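Local coordinates for protein beta-galactosidase (Marinomonas sp. ef1, PDB 6Y2K) that probably hydrolyses terminal beta-galactosidic linkages as a cold-active GH42 beta-galactosidase that works as a hexamer, at residues L462-I476 with Y487-T501. Residues are numbered along the deposited sequence; the frame is centred on the assembly and turned at random.
Sequences LDMYELLVLPAQAHI and YQGVLLAGPRTGSKT
Tyr487 packs its ring between Leu462 and Leu468 beside the start of strand 467-470, its CG anti to the backbone N (chi1 175°), which carries the ring from the end of helix 478-486 to the 462-465 turn. Followed outward from CB, its CD1 meets Leu462 CB at 3.7 Å, and CE1 lies against the carbonyl oxygens of Leu462 and Tyr465, both at the ring edge. On the other side of the ring CE2 touches Leu468 CB, while Leu468 CD2 sits over one face in a CH-pi contact, 4.2 Å from the centroid of the Tyr487 ring; the opposite face bears Gly489 N. At the tip OH donates to Tyr465 O over 2.8 Å, approaching from above the carbonyl plane. A leucine in place of Tyr487 would probably deprive Tyr465 O of this donor and Leu468 of the aromatic face against its methyl. The two strands are parallel neighbours in a mixed sheet, joined through helix 478-486 as a beta-alpha-beta crossover in the trimerisation domain. Five backbone bonds zip them from Val490 N to Glu466 O through to Gly494 N to Leu470 O. Leu468, Leu470 and Leu491 share the sheet face that also carries Ala493, with Leu491 CD1 4.1 Å from Leu470 CG; Leu468 also packs on Leu484 of the helix. Val469, on the other face, meets helix 435-448. Beyond the strands Thr497 OG1, turned beside its own backbone N (chi1 -66°), donates to Gly494 O and accepts from Gln473 N at 3.1 Å. Its CG2 touches Ile476 CD1 at 3.7 Å. Farther on, His475 ND1 donates to Lys500 O, which lies 3.0 Å from ND1 and near the plane of the imidazole; a water bridges that oxygen to Ile476 N.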
loop_
_atom_site.group_PDB
_atom_site.type_symbol
_atom_site.label_atom_id
_atom_site.label_comp_id
_atom_site.label_asym_id
_atom_site.label_seq_id
_atom_site.Cartn_x
_atom_site.Cartn_y
_atom_site.Cartn_z
ATOM N N LEU A 462 -3.704 34.060 38.571
ATOM C CA LEU A 462 -3.212 32.693 38.425
ATOM C C LEU A 462 -3.280 31.845 39.701
ATOM O O LEU A 462 -3.091 30.628 39.631
ATOM C CB LEU A 462 -1.768 32.742 37.937
ATOM C CG LEU A 462 -1.489 33.548 36.667
ATOM C CD1 LEU A 462 0.011 33.577 36.396
ATOM C CD2 LEU A 462 -2.244 32.982 35.477
ATOM N N ASP A 463 -3.577 32.468 40.843
ATOM C CA ASP A 463 -3.477 31.802 42.153
ATOM C C ASP A 463 -4.374 30.569 42.350
ATOM O O ASP A 463 -4.043 29.702 43.159
ATOM C CB ASP A 463 -3.719 32.808 43.295
ATOM C CG ASP A 463 -5.107 33.429 43.251
ATOM O OD1 ASP A 463 -5.300 34.404 42.493
ATOM O OD2 ASP A 463 -6.009 32.942 43.964
ATOM N N MET A 464 -5.489 30.485 41.620
ATOM C CA MET A 464 -6.396 29.341 41.724
ATOM C C MET A 464 -5.999 28.105 40.885
ATOM O O MET A 464 -6.743 27.120 40.886
ATOM C CB MET A 464 -7.837 29.765 41.389
ATOM C CG MET A 464 -8.117 30.120 39.927
ATOM S SD MET A 464 -7.372 31.683 39.397
ATOM C CE MET A 464 -8.485 32.859 40.174
ATOM N N TYR A 465 -4.864 28.152 40.175
ATOM C CA TYR A 465 -4.412 27.036 39.325
ATOM C C TYR A 465 -3.138 26.366 39.850
ATOM O O TYR A 465 -2.156 27.035 40.182
ATOM C CB TYR A 465 -4.200 27.523 37.878
ATOM C CG TYR A 465 -5.428 28.194 37.312
ATOM C CD1 TYR A 465 -6.614 27.485 37.162
ATOM C CD2 TYR A 465 -5.422 29.550 36.968
ATOM C CE1 TYR A 465 -7.755 28.092 36.665
ATOM C CE2 TYR A 465 -6.561 30.165 36.462
ATOM C CZ TYR A 465 -7.723 29.432 36.315
ATOM O OH TYR A 465 -8.864 30.017 35.833
ATOM N N GLU A 466 -3.169 25.037 39.909
ATOM C CA GLU A 466 -2.022 24.229 40.320
ATOM C C GLU A 466 -1.048 23.961 39.176
ATOM O O GLU A 466 0.153 23.829 39.409
ATOM C CB GLU A 466 -2.499 22.897 40.903
ATOM C CG GLU A 466 -3.381 23.034 42.132
ATOM C CD GLU A 466 -2.686 23.725 43.298
ATOM O OE1 GLU A 466 -1.431 23.778 43.368
ATOM O OE2 GLU A 466 -3.412 24.234 44.157
ATOM N N LEU A 467 -1.572 23.884 37.954
ATOM C CA LEU A 467 -0.771 23.719 36.739
ATOM C C LEU A 467 -1.187 24.766 35.708
ATOM O O LEU A 467 -2.373 24.943 35.445
ATOM C CB LEU A 467 -0.985 22.318 36.171
ATOM C CG LEU A 467 -0.307 21.963 34.845
ATOM C CD1 LEU A 467 1.212 22.035 34.952
ATOM C CD2 LEU A 467 -0.756 20.580 34.398
ATOM N N LEU A 468 -0.197 25.435 35.127
ATOM C CA LEU A 468 -0.400 26.512 34.165
ATOM C C LEU A 468 0.437 26.227 32.925
ATOM O O LEU A 468 1.651 26.062 33.035
ATOM C CB LEU A 468 0.040 27.847 34.774
ATOM C CG LEU A 468 0.008 29.100 33.886
ATOM C CD1 LEU A 468 -1.379 29.344 33.321
ATOM C CD2 LEU A 468 0.471 30.320 34.665
ATOM N N VAL A 469 -0.212 26.199 31.761
ATOM C CA VAL A 469 0.451 25.938 30.491
ATOM C C VAL A 469 0.274 27.133 29.559
ATOM O O VAL A 469 -0.853 27.561 29.328
ATOM C CB VAL A 469 -0.114 24.670 29.819
ATOM C CG1 VAL A 469 0.574 24.417 28.471
ATOM C CG2 VAL A 469 0.053 23.468 30.740
ATOM N N LEU A 470 1.392 27.676 29.060
ATOM C CA LEU A 470 1.397 28.735 28.043
ATOM C C LEU A 470 1.866 28.098 26.728
ATOM O O LEU A 470 3.071 27.925 26.522
ATOM C CB LEU A 470 2.341 29.893 28.418
ATOM C CG LEU A 470 2.370 30.554 29.809
ATOM C CD1 LEU A 470 2.870 31.998 29.709
ATOM C CD2 LEU A 470 1.085 30.486 30.607
ATOM N N PRO A 471 0.924 27.702 25.845
ATOM C CA PRO A 471 1.364 26.946 24.668
ATOM C C PRO A 471 2.381 27.660 23.797
ATOM O O PRO A 471 3.309 27.016 23.307
ATOM C CB PRO A 471 0.062 26.714 23.898
ATOM C CG PRO A 471 -0.972 26.676 24.963
ATOM C CD PRO A 471 -0.542 27.730 25.941
ATOM N N ALA A 472 2.195 28.968 23.605
ATOM C CA ALA A 472 3.078 29.791 22.758
ATOM C C ALA A 472 2.796 31.274 23.002
ATOM O O ALA A 472 2.213 31.964 22.168
ATOM C CB ALA A 472 2.889 29.438 21.294
ATOM N N GLN A 473 3.201 31.747 24.176
ATOM C CA GLN A 473 2.899 33.116 24.603
ATOM C C GLN A 473 3.961 34.036 23.998
ATOM O O GLN A 473 4.926 34.409 24.656
ATOM C CB GLN A 473 2.859 33.187 26.137
ATOM C CG GLN A 473 2.316 34.485 26.715
ATOM C CD GLN A 473 0.871 34.806 26.332
ATOM O OE1 GLN A 473 0.089 33.891 26.092
ATOM N NE2 GLN A 473 0.517 36.075 26.258
ATOM N N ALA A 474 3.764 34.369 22.721
ATOM C CA ALA A 474 4.797 34.989 21.868
ATOM C C ALA A 474 5.411 36.242 22.486
ATOM O O ALA A 474 6.630 36.334 22.622
ATOM C CB ALA A 474 4.233 35.284 20.484
ATOM N N HIS A 475 4.557 37.183 22.879
ATOM C CA HIS A 475 4.976 38.337 23.670
ATOM C C HIS A 475 4.500 38.208 25.113
ATOM O O HIS A 475 3.321 37.944 25.357
ATOM C CB HIS A 475 4.434 39.641 23.068
ATOM C CG HIS A 475 4.746 40.853 23.893
ATOM N ND1 HIS A 475 6.038 41.264 24.146
ATOM C CD2 HIS A 475 3.940 41.727 24.540
ATOM C CE1 HIS A 475 6.011 42.346 24.905
ATOM N NE2 HIS A 475 4.751 42.643 25.164
ATOM N N ILE A 476 5.431 38.405 26.046
ATOM C CA ILE A 476 5.156 38.421 27.479
ATOM C C ILE A 476 5.250 39.877 27.920
ATOM O O ILE A 476 6.321 40.483 27.820
ATOM C CB ILE A 476 6.204 37.598 28.278
ATOM C CG1 ILE A 476 6.188 36.124 27.840
ATOM C CG2 ILE A 476 5.967 37.723 29.786
ATOM C CD1 ILE A 476 7.342 35.314 28.376
ATOM N N TYR A 487 4.023 33.273 40.738
ATOM C CA TYR A 487 3.120 32.121 40.644
ATOM C C TYR A 487 3.696 30.941 41.422
ATOM O O TYR A 487 4.885 30.626 41.294
ATOM C CB TYR A 487 2.874 31.754 39.166
ATOM C CG TYR A 487 2.042 30.515 38.922
ATOM C CD1 TYR A 487 0.721 30.434 39.353
ATOM C CD2 TYR A 487 2.577 29.424 38.232
ATOM C CE1 TYR A 487 -0.038 29.295 39.117
ATOM C CE2 TYR A 487 1.830 28.286 37.988
ATOM C CZ TYR A 487 0.528 28.223 38.431
ATOM O OH TYR A 487 -0.190 27.090 38.188
ATOM N N GLN A 488 2.853 30.326 42.253
ATOM C CA GLN A 488 3.263 29.246 43.161
ATOM C C GLN A 488 2.962 27.832 42.637
ATOM O O GLN A 488 3.419 26.856 43.229
ATOM C CB GLN A 488 2.599 29.437 44.537
ATOM C CG GLN A 488 3.044 30.700 45.278
ATOM C CD GLN A 488 4.549 30.755 45.497
ATOM O OE1 GLN A 488 5.104 30.001 46.308
ATOM N NE2 GLN A 488 5.217 31.662 44.797
ATOM N N GLY A 489 2.200 27.716 41.545
ATOM C CA GLY A 489 1.915 26.409 40.941
ATOM C C GLY A 489 3.028 25.949 40.005
ATOM O O GLY A 489 4.159 26.453 40.066
ATOM N N VAL A 490 2.694 24.996 39.132
ATOM C CA VAL A 490 3.641 24.426 38.176
ATOM C C VAL A 490 3.457 25.087 36.806
ATOM O O VAL A 490 2.349 25.161 36.307
ATOM C CB VAL A 490 3.460 22.894 38.068
ATOM C CG1 VAL A 490 4.402 22.302 37.025
ATOM C CG2 VAL A 490 3.696 22.240 39.427
ATOM N N LEU A 491 4.551 25.561 36.212
ATOM C CA LEU A 491 4.526 26.249 34.914
ATOM C C LEU A 491 5.171 25.423 33.809
ATOM O O LEU A 491 6.309 24.968 33.967
ATOM C CB LEU A 491 5.277 27.586 35.007
ATOM C CG LEU A 491 5.472 28.372 33.702
ATOM C CD1 LEU A 491 4.136 28.849 33.143
ATOM C CD2 LEU A 491 6.432 29.542 33.904
ATOM N N LEU A 492 4.455 25.276 32.691
ATOM C CA LEU A 492 5.034 24.819 31.420
ATOM C C LEU A 492 4.879 25.920 30.364
ATOM O O LEU A 492 3.757 26.262 29.969
ATOM C CB LEU A 492 4.354 23.530 30.941
ATOM C CG LEU A 492 4.805 22.994 29.566
ATOM C CD1 LEU A 492 6.296 22.697 29.577
ATOM C CD2 LEU A 492 4.013 21.763 29.146
ATOM N N ALA A 493 6.002 26.473 29.921
ATOM C CA ALA A 493 6.029 27.420 28.814
ATOM C C ALA A 493 6.388 26.667 27.537
ATOM O O ALA A 493 7.378 25.942 27.495
ATOM C CB ALA A 493 7.034 28.524 29.075
ATOM N N GLY A 494 5.569 26.836 26.505
ATOM C CA GLY A 494 5.735 26.112 25.259
ATOM C C GLY A 494 6.577 26.865 24.252
ATOM O O GLY A 494 7.010 27.994 24.513
ATOM N N PRO A 495 6.828 26.246 23.082
ATOM C CA PRO A 495 7.716 26.871 22.097
ATOM C C PRO A 495 7.230 28.244 21.625
ATOM O O PRO A 495 6.020 28.482 21.544
ATOM C CB PRO A 495 7.719 25.876 20.933
ATOM C CG PRO A 495 7.303 24.577 21.537
ATOM C CD PRO A 495 6.372 24.914 22.655
ATOM N N ARG A 496 8.184 29.121 21.327
ATOM C CA ARG A 496 7.930 30.500 20.885
ATOM C C ARG A 496 7.456 31.445 22.004
ATOM O O ARG A 496 7.239 32.627 21.735
ATOM C CB ARG A 496 6.984 30.553 19.660
ATOM C CG ARG A 496 7.374 29.561 18.569
ATOM C CD ARG A 496 6.468 29.563 17.356
ATOM N NE ARG A 496 6.724 30.689 16.463
ATOM C CZ ARG A 496 6.309 30.774 15.199
ATOM N NH1 ARG A 496 5.584 29.803 14.640
ATOM N NH2 ARG A 496 6.608 31.849 14.491
ATOM N N THR A 497 7.339 30.959 23.243
ATOM C CA THR A 497 7.032 31.826 24.383
ATOM C C THR A 497 8.175 32.835 24.607
ATOM O O THR A 497 9.355 32.459 24.643
ATOM C CB THR A 497 6.775 31.024 25.672
ATOM O OG1 THR A 497 5.573 30.242 25.530
ATOM C CG2 THR A 497 6.638 31.958 26.892
ATOM N N GLY A 498 7.811 34.109 24.751
ATOM C CA GLY A 498 8.783 35.183 24.919
ATOM C C GLY A 498 9.724 35.405 23.737
ATOM O O GLY A 498 10.857 35.855 23.923
ATOM N N SER A 499 9.257 35.093 22.526
ATOM C CA SER A 499 10.063 35.224 21.314
ATOM C C SER A 499 9.885 36.564 20.574
ATOM O O SER A 499 10.630 36.845 19.632
ATOM C CB SER A 499 9.772 34.056 20.359
ATOM O OG SER A 499 8.426 34.063 19.913
ATOM N N LYS A 500 8.901 37.371 20.977
ATOM C CA LYS A 500 8.633 38.659 20.326
ATOM C C LYS A 500 8.403 39.780 21.334
ATOM O O LYS A 500 7.792 39.572 22.391
ATOM C CB LYS A 500 7.398 38.579 19.406
ATOM C CG LYS A 500 7.454 37.534 18.300
ATOM C CD LYS A 500 8.485 37.859 17.237
ATOM C CE LYS A 500 8.623 36.734 16.224
ATOM N NZ LYS A 500 9.794 36.933 15.328
ATOM N N THR A 501 8.852 40.979 20.971
ATOM C CA THR A 501 8.496 42.208 21.681
ATOM C C THR A 501 7.052 42.623 21.316
ATOM O O THR A 501 6.402 41.999 20.465
ATOM C CB THR A 501 9.455 43.359 21.312
ATOM O OG1 THR A 501 9.351 43.632 19.910
ATOM C CG2 THR A 501 10.924 43.011 21.669
HETATM O O HOH W 1 8.197 38.730 25.085
#